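Local structure of nucleoporin NUP82 (Chaetomium thermophilum, 5CWW) at residues F373-N378 / P468-F473; L425-L430 / V437-D442; G61-W66 / Y106-T111. The protein probably serves as a structural constituent of the nuclear pore complex and a docking partner for transport factors, represented here by its N-terminal beta-propeller domain. All coordinates share one frame; numbering follows the deposited sequence. Where two conformers were deposited one is given.

Reading from the N terminus, contact 3 comes first: strand 106-110 lines up beside strand 63-68 after a loop that holds helix 69-77 and a part that is not modelled, and this completes the first four-stranded sheet of the propeller. Contact 3 is closed well before the other two open. Residues 373-378 then wait for 468-473, and within that long loop the tight hairpin of contact 2 forms between 425-430 and 437-442. Contacts 1 and 2 share one sheet, where strands 469-476 and 437-441 are neighbours, and their centres lie about 9 Å apart. Contact 3 sits on the opposite side of the chain's centre, its own centre about 43 Å from that of contact 1.

Contact 1: F373-N378 / P468-F473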
loop_
_atom_site.group_PDB
_atom_site.type_symbol
_atom_site.label_atom_id
_atom_site.label_comp_id
_atom_site.label_asym_id
_atom_site.label_seq_id
_atom_site.Cartn_x
_atom_site.Cartn_y
_atom_site.Cartn_z
ATOM N N PHE B 373 2.604 8.097 10.462
ATOM C CA PHE B 373 3.951 8.575 10.738
ATOM C C PHE B 373 4.012 10.096 10.692
ATOM O O PHE B 373 3.485 10.718 9.770
ATOM C CB PHE B 373 4.949 7.991 9.736
ATOM C CG PHE B 373 5.350 6.577 10.033
ATOM C CD1 PHE B 373 4.504 5.524 9.728
ATOM C CD2 PHE B 373 6.577 6.299 10.610
ATOM C CE1 PHE B 373 4.872 4.222 10.001
ATOM C CE2 PHE B 373 6.953 4.998 10.882
ATOM C CZ PHE B 373 6.098 3.958 10.578
ATOM N N ASP B 374 4.657 10.690 11.690
ATOM C CA ASP B 374 4.914 12.123 11.679
ATOM C C ASP B 374 6.161 12.406 10.853
ATOM O O ASP B 374 7.208 11.797 11.071
ATOM C CB ASP B 374 5.083 12.659 13.102
ATOM C CG ASP B 374 5.280 14.162 13.136
ATOM O OD1 ASP B 374 4.293 14.895 12.926
ATOM O OD2 ASP B 374 6.421 14.609 13.377
ATOM N N PHE B 375 6.042 13.321 9.897
ATOM C CA PHE B 375 7.171 13.709 9.060
ATOM C C PHE B 375 7.958 14.823 9.738
ATOM O O PHE B 375 7.548 15.981 9.725
ATOM C CB PHE B 375 6.694 14.158 7.677
ATOM C CG PHE B 375 5.904 13.113 6.937
ATOM C CD1 PHE B 375 6.189 11.767 7.091
ATOM C CD2 PHE B 375 4.865 13.480 6.096
ATOM C CE1 PHE B 375 5.456 10.806 6.414
ATOM C CE2 PHE B 375 4.130 12.526 5.417
ATOM C CZ PHE B 375 4.426 11.187 5.576
ATOM N N ASP B 376 9.086 14.467 10.337
ATOM C CA ASP B 376 9.948 15.455 10.974
ATOM C C ASP B 376 10.596 16.333 9.903
ATOM O O ASP B 376 10.983 15.841 8.842
ATOM C CB ASP B 376 11.010 14.762 11.833
ATOM C CG ASP B 376 11.780 15.729 12.710
ATOM O OD1 ASP B 376 11.297 16.857 12.940
ATOM O OD2 ASP B 376 12.879 15.356 13.174
ATOM N N LEU B 377 10.693 17.632 10.182
ATOM C CA LEU B 377 11.193 18.620 9.223
ATOM C C LEU B 377 10.387 18.623 7.924
ATOM O O LEU B 377 10.922 18.908 6.852
ATOM C CB LEU B 377 12.670 18.373 8.907
ATOM C CG LEU B 377 13.642 18.339 10.086
ATOM C CD1 LEU B 377 15.063 18.231 9.562
ATOM C CD2 LEU B 377 13.490 19.567 10.973
ATOM N N ASN B 378 9.100 18.307 8.024
ATOM C CA ASN B 378 8.213 18.371 6.869
ATOM C C ASN B 378 8.094 19.808 6.364
ATOM O O ASN B 378 8.074 20.742 7.164
ATOM C CB ASN B 378 6.834 17.820 7.230
ATOM C CG ASN B 378 5.937 17.653 6.023
ATOM O OD1 ASN B 378 6.129 16.742 5.219
ATOM N ND2 ASN B 378 4.939 18.523 5.896
ATOM N N PRO B 468 4.903 7.413 15.664
ATOM C CA PRO B 468 6.116 7.040 14.928
ATOM C C PRO B 468 6.582 8.162 14.004
ATOM O O PRO B 468 5.762 8.982 13.587
ATOM C CB PRO B 468 5.683 5.809 14.128
ATOM C CG PRO B 468 4.198 5.897 14.050
ATOM C CD PRO B 468 3.756 6.557 15.313
ATOM N N SER B 469 7.870 8.186 13.678
ATOM C CA SER B 469 8.445 9.311 12.951
ATOM C C SER B 469 9.336 8.892 11.789
ATOM O O SER B 469 10.030 7.876 11.849
ATOM C CB SER B 469 9.251 10.190 13.912
ATOM O OG SER B 469 9.864 11.268 13.227
ATOM N N LEU B 470 9.282 9.689 10.725
ATOM C CA LEU B 470 10.237 9.614 9.629
ATOM C C LEU B 470 10.924 10.968 9.497
ATOM O O LEU B 470 10.331 11.999 9.815
ATOM C CB LEU B 470 9.547 9.239 8.318
ATOM C CG LEU B 470 8.897 7.856 8.248
ATOM C CD1 LEU B 470 8.034 7.740 6.999
ATOM C CD2 LEU B 470 9.956 6.765 8.270
ATOM N N LEU B 471 12.165 10.958 9.021
ATOM C CA LEU B 471 12.920 12.190 8.802
ATOM C C LEU B 471 12.834 12.613 7.343
ATOM O O LEU B 471 13.353 11.932 6.461
ATOM C CB LEU B 471 14.385 12.008 9.212
ATOM C CG LEU B 471 15.342 13.161 8.876
ATOM C CD1 LEU B 471 14.892 14.462 9.523
ATOM C CD2 LEU B 471 16.763 12.819 9.302
ATOM N N THR B 472 12.179 13.741 7.093
ATOM C CA THR B 472 12.115 14.289 5.747
ATOM C C THR B 472 13.493 14.807 5.358
ATOM O O THR B 472 13.975 15.789 5.921
ATOM C CB THR B 472 11.085 15.430 5.634
ATOM O OG1 THR B 472 9.834 15.011 6.192
ATOM C CG2 THR B 472 10.879 15.826 4.180
ATOM N N PHE B 473 14.127 14.138 4.403
ATOM C CA PHE B 473 15.461 14.522 3.967
ATOM C C PHE B 473 15.401 15.536 2.835
ATOM O O PHE B 473 16.166 16.500 2.812
ATOM C CB PHE B 473 16.260 13.300 3.516
ATOM C CG PHE B 473 17.469 13.652 2.704
ATOM C CD1 PHE B 473 18.573 14.237 3.300
ATOM C CD2 PHE B 473 17.494 13.416 1.340
ATOM C CE1 PHE B 473 19.684 14.576 2.551
ATOM C CE2 PHE B 473 18.602 13.749 0.585
ATOM C CZ PHE B 473 19.697 14.333 1.191
HETATM O O HOH W 1 12.859 18.640 4.969
#
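Phe373 and Pro468 begin a short parallel pairing in which strand 374-376 is added to the outer edge of a propeller blade, next to strand 469-476. The other neighbours in this blade run antiparallel; this strand comes from about 90 residues earlier. Backbone bonds zip the two together: Asp374 N gives to Pro468 O at 2.8 Å, Leu470 N to Asp374 O, and Asp376 N to Leu470 O in an approach almost straight down the carbonyl (175° at the oxygen).

Most apolar contacts centre on the Phe373 ring and on Leu470, which shares a face with Phe375. Pro468 CB sits over one face of the Phe373 ring, 3.9 Å from its centroid, in a CH-pi contact. Leu470 reaches the same ring with CG, 3.7 Å from Phe373 CD2, and sends CD1 to the edge of the Phe375 ring. With CG beside its backbone N (chi1 -79°), Phe373 can lie against both partners; it also meets Trp273 and Ala283 of the preceding blade. An alanine here would take away the ring, and is likely to leave Pro468 CB and Leu470 CG facing a gap. In the turn beyond the strand, Leu377 CD1 lies 3.8 Å from Leu471 CD1, side by side. Outside the two segments, Asp376 OD2 has a basic partner on the chain of another protein.

A water joins Leu377 O to Thr472 O where the strands part. Just before it, Asp376 O takes two donors from one residue: Thr472 N in the carbonyl plane and Thr472 OG1 from above that plane, each at 3.0 Å.

Contact 2: L425-L430 / V437-D442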
loop_
_atom_site.group_PDB
_atom_site.type_symbol
_atom_site.label_atom_id
_atom_site.label_comp_id
_atom_site.label_asym_id
_atom_site.label_seq_id
_atom_site.Cartn_x
_atom_site.Cartn_y
_atom_site.Cartn_z
ATOM N N LEU B 425 19.532 1.961 6.128
ATOM C CA LEU B 425 18.290 2.586 6.569
ATOM C C LEU B 425 17.229 2.431 5.496
ATOM O O LEU B 425 17.530 2.479 4.303
ATOM C CB LEU B 425 18.493 4.075 6.861
ATOM C CG LEU B 425 19.492 4.506 7.935
ATOM C CD1 LEU B 425 19.688 6.006 7.843
ATOM C CD2 LEU B 425 19.017 4.115 9.325
ATOM N N ASN B 426 15.984 2.248 5.916
ATOM C CA ASN B 426 14.871 2.287 4.982
ATOM C C ASN B 426 14.713 3.697 4.430
ATOM O O ASN B 426 14.834 4.678 5.168
ATOM C CB ASN B 426 13.569 1.831 5.645
ATOM C CG ASN B 426 13.670 0.443 6.238
ATOM O OD1 ASN B 426 13.926 -0.531 5.529
ATOM N ND2 ASN B 426 13.446 0.339 7.542
ATOM N N ILE B 427 14.470 3.792 3.129
ATOM C CA ILE B 427 14.162 5.064 2.494
ATOM C C ILE B 427 12.733 5.004 1.976
ATOM O O ILE B 427 12.403 4.175 1.127
ATOM C CB ILE B 427 15.130 5.391 1.341
ATOM C CG1 ILE B 427 16.580 5.314 1.832
ATOM C CG2 ILE B 427 14.830 6.779 0.782
ATOM C CD1 ILE B 427 17.623 5.504 0.744
ATOM N N ILE B 428 11.888 5.873 2.515
ATOM C CA ILE B 428 10.485 5.919 2.137
ATOM C C ILE B 428 10.263 7.094 1.195
ATOM O O ILE B 428 10.432 8.255 1.575
ATOM C CB ILE B 428 9.567 6.033 3.374
ATOM C CG1 ILE B 428 9.637 4.751 4.212
ATOM C CG2 ILE B 428 8.112 6.249 2.961
ATOM C CD1 ILE B 428 10.865 4.613 5.088
ATOM N N CYS B 429 9.905 6.775 -0.045
ATOM C CA CYS B 429 9.672 7.782 -1.072
ATOM C C CYS B 429 8.172 7.947 -1.296
ATOM O O CYS B 429 7.449 6.958 -1.451
ATOM C CB CYS B 429 10.377 7.392 -2.372
ATOM S SG CYS B 429 12.141 7.016 -2.164
ATOM N N LEU B 430 7.713 9.196 -1.302
ATOM C CA LEU B 430 6.287 9.505 -1.379
ATOM C C LEU B 430 5.994 10.406 -2.572
ATOM O O LEU B 430 6.640 11.435 -2.753
ATOM C CB LEU B 430 5.814 10.178 -0.089
ATOM C CG LEU B 430 6.174 9.469 1.220
ATOM C CD1 LEU B 430 5.797 10.334 2.416
ATOM C CD2 LEU B 430 5.494 8.112 1.307
ATOM N N VAL B 437 7.803 14.857 -5.011
ATOM C CA VAL B 437 8.448 13.683 -4.434
ATOM C C VAL B 437 9.075 14.049 -3.098
ATOM O O VAL B 437 9.716 15.092 -2.966
ATOM C CB VAL B 437 9.534 13.108 -5.363
ATOM C CG1 VAL B 437 10.215 11.903 -4.720
ATOM C CG2 VAL B 437 8.930 12.720 -6.705
ATOM N N LYS B 438 8.884 13.182 -2.112
ATOM C CA LYS B 438 9.439 13.389 -0.784
ATOM C C LYS B 438 10.276 12.180 -0.389
ATOM O O LYS B 438 9.795 11.048 -0.416
ATOM C CB LYS B 438 8.321 13.634 0.227
ATOM C CG LYS B 438 8.801 14.171 1.564
ATOM C CD LYS B 438 7.636 14.533 2.476
ATOM C CE LYS B 438 6.896 15.772 1.986
ATOM N NZ LYS B 438 5.648 16.015 2.754
ATOM N N ILE B 439 11.535 12.431 -0.048
ATOM C CA ILE B 439 12.459 11.376 0.350
ATOM C C ILE B 439 12.635 11.403 1.861
ATOM O O ILE B 439 13.182 12.359 2.414
ATOM C CB ILE B 439 13.834 11.529 -0.334
ATOM C CG1 ILE B 439 13.672 11.677 -1.851
ATOM C CG2 ILE B 439 14.741 10.349 0.010
ATOM C CD1 ILE B 439 12.953 10.515 -2.516
ATOM N N CYS B 440 12.162 10.353 2.518
ATOM C CA CYS B 440 12.217 10.257 3.970
ATOM C C CYS B 440 13.134 9.129 4.415
ATOM O O CYS B 440 13.220 8.092 3.756
ATOM C CB CYS B 440 10.815 10.042 4.541
ATOM S SG CYS B 440 9.620 11.269 3.986
ATOM N N LEU B 441 13.807 9.338 5.542
ATOM C CA LEU B 441 14.700 8.336 6.106
ATOM C C LEU B 441 14.121 7.784 7.400
ATOM O O LEU B 441 13.656 8.537 8.258
ATOM C CB LEU B 441 16.084 8.928 6.363
ATOM C CG LEU B 441 16.810 9.506 5.147
ATOM C CD1 LEU B 441 18.066 10.251 5.590
ATOM C CD2 LEU B 441 17.156 8.407 4.151
ATOM N N ASP B 442 14.151 6.463 7.526
ATOM C CA ASP B 442 13.681 5.796 8.731
ATOM C C ASP B 442 14.798 5.746 9.768
ATOM O O ASP B 442 15.500 4.744 9.901
ATOM C CB ASP B 442 13.179 4.390 8.401
ATOM C CG ASP B 442 12.643 3.661 9.617
ATOM O OD1 ASP B 442 12.351 4.328 10.634
ATOM O OD2 ASP B 442 12.503 2.421 9.550
HETATM O O HOH W 2 15.709 2.280 8.820
#
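Asn426 and Asp442 close the open end of a beta hairpin, two inner strands of a propeller blade. Asn426 O receives Asp442 N, and the side chains lie next to each other, pointing the same way: Asn426 ND2 donates to Asp442 OD2 at 3.0 Å, within 5° of its own amide plane and onto the anti lone pair of the oxygen. Amide and carboxylate are nearly coplanar, and CG of Asp442 lies trans to its backbone N (chi1 -179°), which brings the carboxylate alongside the amide. A water bridges Asn426 N and Asp442 O.

Further along, Ile428 with Cys440 and Leu430 with Lys438 form hydrogen-bonded antiparallel pairs, the four bonds all 2.9 Å long from N to O. On the face of Ile427 and Cys429, CG2 of Ile427 touches CG2 of Ile439 at 3.7 Å, and Cys429 SG meets Ile439 CD1 at 3.6 Å; Phe502 of the next blade covers this side.

The second shell fixes the polar ends. Glu397 N holds Asn426 OD1, setting which way the amide is turned. Lys438 NZ reaches Glu382 in a salt bridge and also bonds to Asn378. The backbone amides of Gly445 and Val446 donate to OD1 and OD2 of Asp442, so this buried carboxylate is gripped by three N-H groups, which would probably favour its ionised form.

Contact 3: G61-W66 / Y106-T111; sequences GKQIRW and YRIIKT
Trp66 pairs with Arg107 and packs on Ile109 where strand 106-110 closes the first blade of the propeller as its outermost strand. Its CB starts the contact 3.9 Å from Ile109 CG1 and close to Arg107 O. From there CG swings opposite the backbone N (chi1 -179°), which lifts the indole off the sheet on the face of Ile109, with only the CE3 corner leaning on the neighbouring strand. CE3, on the six-membered ring, takes the main touch: Arg107 CB at 3.8 Å, with Ile109 CD1 a little farther off. Beyond the two segments the indole stacks on Phe57 and packs on Pro143, and at the far side NE1 donates to Glu55 OE1. The guanidinium of Arg107 is turned to within 13° of the indole plane, but it extends off the other segment, to where NE bonds to His147 O and the group makes a cation-pi contact with Phe156.

On the opposite face Arg65 and Ile108 run side by side, CG of Arg65 lying 3.6 Å from Ile108 CD1. The Tyr106 side chain flanks the same arginine, its OH 3.9 Å from Arg65 CD, with ring and guanidinium planes steeply inclined.

Backbone bonds fix the register. Trp66 and Arg107 exchange N-H and C=O in both directions at 2.8 Å, as do Ile64 and Ile109; Ile64 N to Ile109 O is almost straight at 174°. Past the last pair, Thr111 CG2 rests on the Ile64 side chain, and Thr111 OG1 bonds to Lys62 O at a very short 2.5 Å, a length of doubtful accuracy.

The indole is thus met by aliphatic carbons at CE3, stacked on one ring, Phe57, and bonded through its single polar atom to a carboxylate, a hydrogen bond that is likely to favour the charged form of Glu55.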
loop_
_atom_site.group_PDB
_atom_site.type_symbol
_atom_site.label_atom_id
_atom_site.label_comp_id
_atom_site.label_asym_id
_atom_site.label_seq_id
_atom_site.Cartn_x
_atom_site.Cartn_y
_atom_site.Cartn_z
ATOM N N GLY B 61 -6.781 -2.580 -23.307
ATOM C CA GLY B 61 -8.190 -2.872 -23.128
ATOM C C GLY B 61 -8.373 -4.154 -22.340
ATOM O O GLY B 61 -7.910 -4.259 -21.205
ATOM N N LYS B 62 -9.040 -5.132 -22.946
ATOM C CA LYS B 62 -9.330 -6.397 -22.276
ATOM C C LYS B 62 -8.397 -7.522 -22.724
ATOM O O LYS B 62 -8.677 -8.694 -22.472
ATOM C CB LYS B 62 -10.783 -6.808 -22.528
ATOM C CG LYS B 62 -11.813 -5.834 -21.984
ATOM C CD LYS B 62 -13.227 -6.334 -22.241
ATOM C CE LYS B 62 -14.269 -5.415 -21.624
ATOM N NZ LYS B 62 -14.206 -4.036 -22.180
ATOM N N GLN B 63 -7.294 -7.170 -23.382
ATOM C CA GLN B 63 -6.330 -8.165 -23.847
ATOM C C GLN B 63 -4.900 -7.769 -23.494
ATOM O O GLN B 63 -4.598 -6.589 -23.308
ATOM C CB GLN B 63 -6.450 -8.368 -25.360
ATOM C CG GLN B 63 -6.100 -7.140 -26.187
ATOM C CD GLN B 63 -6.283 -7.365 -27.676
ATOM O OE1 GLN B 63 -6.943 -8.316 -28.097
ATOM N NE2 GLN B 63 -5.689 -6.495 -28.482
ATOM N N ILE B 64 -4.030 -8.770 -23.402
ATOM C CA ILE B 64 -2.614 -8.555 -23.132
ATOM C C ILE B 64 -1.786 -8.974 -24.343
ATOM O O ILE B 64 -1.851 -10.122 -24.784
ATOM C CB ILE B 64 -2.140 -9.345 -21.893
ATOM C CG1 ILE B 64 -3.009 -9.011 -20.678
ATOM C CG2 ILE B 64 -0.669 -9.042 -21.599
ATOM C CD1 ILE B 64 -2.751 -9.897 -19.473
ATOM N N ARG B 65 -1.010 -8.038 -24.878
ATOM C CA ARG B 65 -0.173 -8.312 -26.041
ATOM C C ARG B 65 1.223 -8.732 -25.600
ATOM O O ARG B 65 1.937 -7.980 -24.937
ATOM C CB ARG B 65 -0.121 -7.095 -26.962
ATOM C CG ARG B 65 -1.497 -6.698 -27.464
ATOM C CD ARG B 65 -1.464 -5.506 -28.392
ATOM N NE ARG B 65 -2.798 -5.209 -28.906
ATOM C CZ ARG B 65 -3.210 -4.006 -29.292
ATOM N NH1 ARG B 65 -2.391 -2.966 -29.240
ATOM N NH2 ARG B 65 -4.444 -3.844 -29.746
ATOM N N TRP B 66 1.585 -9.956 -25.970
ATOM C CA TRP B 66 2.819 -10.593 -25.529
ATOM C C TRP B 66 3.869 -10.582 -26.634
ATOM O O TRP B 66 3.570 -10.914 -27.780
ATOM C CB TRP B 66 2.513 -12.027 -25.094
ATOM C CG TRP B 66 3.681 -12.803 -24.591
ATOM C CD1 TRP B 66 4.775 -12.316 -23.937
ATOM C CD2 TRP B 66 3.869 -14.217 -24.696
ATOM N NE1 TRP B 66 5.635 -13.343 -23.628
ATOM C CE2 TRP B 66 5.102 -14.520 -24.086
ATOM C CE3 TRP B 66 3.116 -15.257 -25.251
ATOM C CZ2 TRP B 66 5.598 -15.819 -24.013
ATOM C CZ3 TRP B 66 3.610 -16.545 -25.179
ATOM C CH2 TRP B 66 4.840 -16.816 -24.564
ATOM N N TYR B 106 5.637 -12.493 -31.347
ATOM C CA TYR B 106 4.429 -11.739 -31.032
ATOM C C TYR B 106 3.225 -12.662 -30.892
ATOM O O TYR B 106 2.976 -13.507 -31.749
ATOM C CB TYR B 106 4.152 -10.686 -32.106
ATOM C CG TYR B 106 2.846 -9.950 -31.902
ATOM C CD1 TYR B 106 2.689 -9.059 -30.848
ATOM C CD2 TYR B 106 1.771 -10.149 -32.758
ATOM C CE1 TYR B 106 1.496 -8.385 -30.653
ATOM C CE2 TYR B 106 0.574 -9.478 -32.571
ATOM C CZ TYR B 106 0.443 -8.598 -31.517
ATOM O OH TYR B 106 -0.743 -7.927 -31.326
ATOM N N ARG B 107 2.485 -12.492 -29.802
ATOM C CA ARG B 107 1.291 -13.288 -29.541
ATOM C C ARG B 107 0.248 -12.454 -28.811
ATOM O O ARG B 107 0.590 -11.540 -28.060
ATOM C CB ARG B 107 1.638 -14.529 -28.717
ATOM C CG ARG B 107 2.044 -15.745 -29.539
ATOM C CD ARG B 107 0.855 -16.349 -30.272
ATOM N NE ARG B 107 1.001 -17.791 -30.449
ATOM C CZ ARG B 107 0.023 -18.603 -30.839
ATOM N NH1 ARG B 107 -1.185 -18.121 -31.098
ATOM N NH2 ARG B 107 0.254 -19.901 -30.969
ATOM N N ILE B 108 -1.024 -12.774 -29.036
ATOM C CA ILE B 108 -2.119 -12.093 -28.356
ATOM C C ILE B 108 -2.603 -12.961 -27.198
ATOM O O ILE B 108 -2.701 -14.183 -27.330
ATOM C CB ILE B 108 -3.296 -11.782 -29.323
ATOM C CG1 ILE B 108 -3.934 -10.437 -28.977
ATOM C CG2 ILE B 108 -4.342 -12.900 -29.339
ATOM C CD1 ILE B 108 -3.122 -9.256 -29.445
ATOM N N ILE B 109 -2.890 -12.326 -26.065
ATOM C CA ILE B 109 -3.455 -13.013 -24.909
ATOM C C ILE B 109 -4.825 -12.435 -24.586
ATOM O O ILE B 109 -4.930 -11.394 -23.932
ATOM C CB ILE B 109 -2.563 -12.894 -23.651
ATOM C CG1 ILE B 109 -1.087 -13.129 -23.985
ATOM C CG2 ILE B 109 -3.046 -13.857 -22.568
ATOM C CD1 ILE B 109 -0.781 -14.514 -24.473
ATOM N N LYS B 110 -5.876 -13.104 -25.044
ATOM C CA LYS B 110 -7.225 -12.710 -24.672
ATOM C C LYS B 110 -7.458 -13.071 -23.212
ATOM O O LYS B 110 -7.000 -14.113 -22.741
ATOM C CB LYS B 110 -8.264 -13.385 -25.570
ATOM C CG LYS B 110 -8.608 -12.597 -26.830
ATOM C CD LYS B 110 -9.359 -11.311 -26.500
ATOM C CE LYS B 110 -9.765 -10.557 -27.757
ATOM N NZ LYS B 110 -10.438 -9.266 -27.438
ATOM N N THR B 111 -8.164 -12.198 -22.502
ATOM C CA THR B 111 -8.401 -12.370 -21.074
ATOM C C THR B 111 -9.898 -12.394 -20.784
ATOM O O THR B 111 -10.698 -11.966 -21.616
ATOM C CB THR B 111 -7.747 -11.240 -20.253
ATOM O OG1 THR B 111 -8.530 -10.049 -20.374
ATOM C CG2 THR B 111 -6.330 -10.963 -20.736
#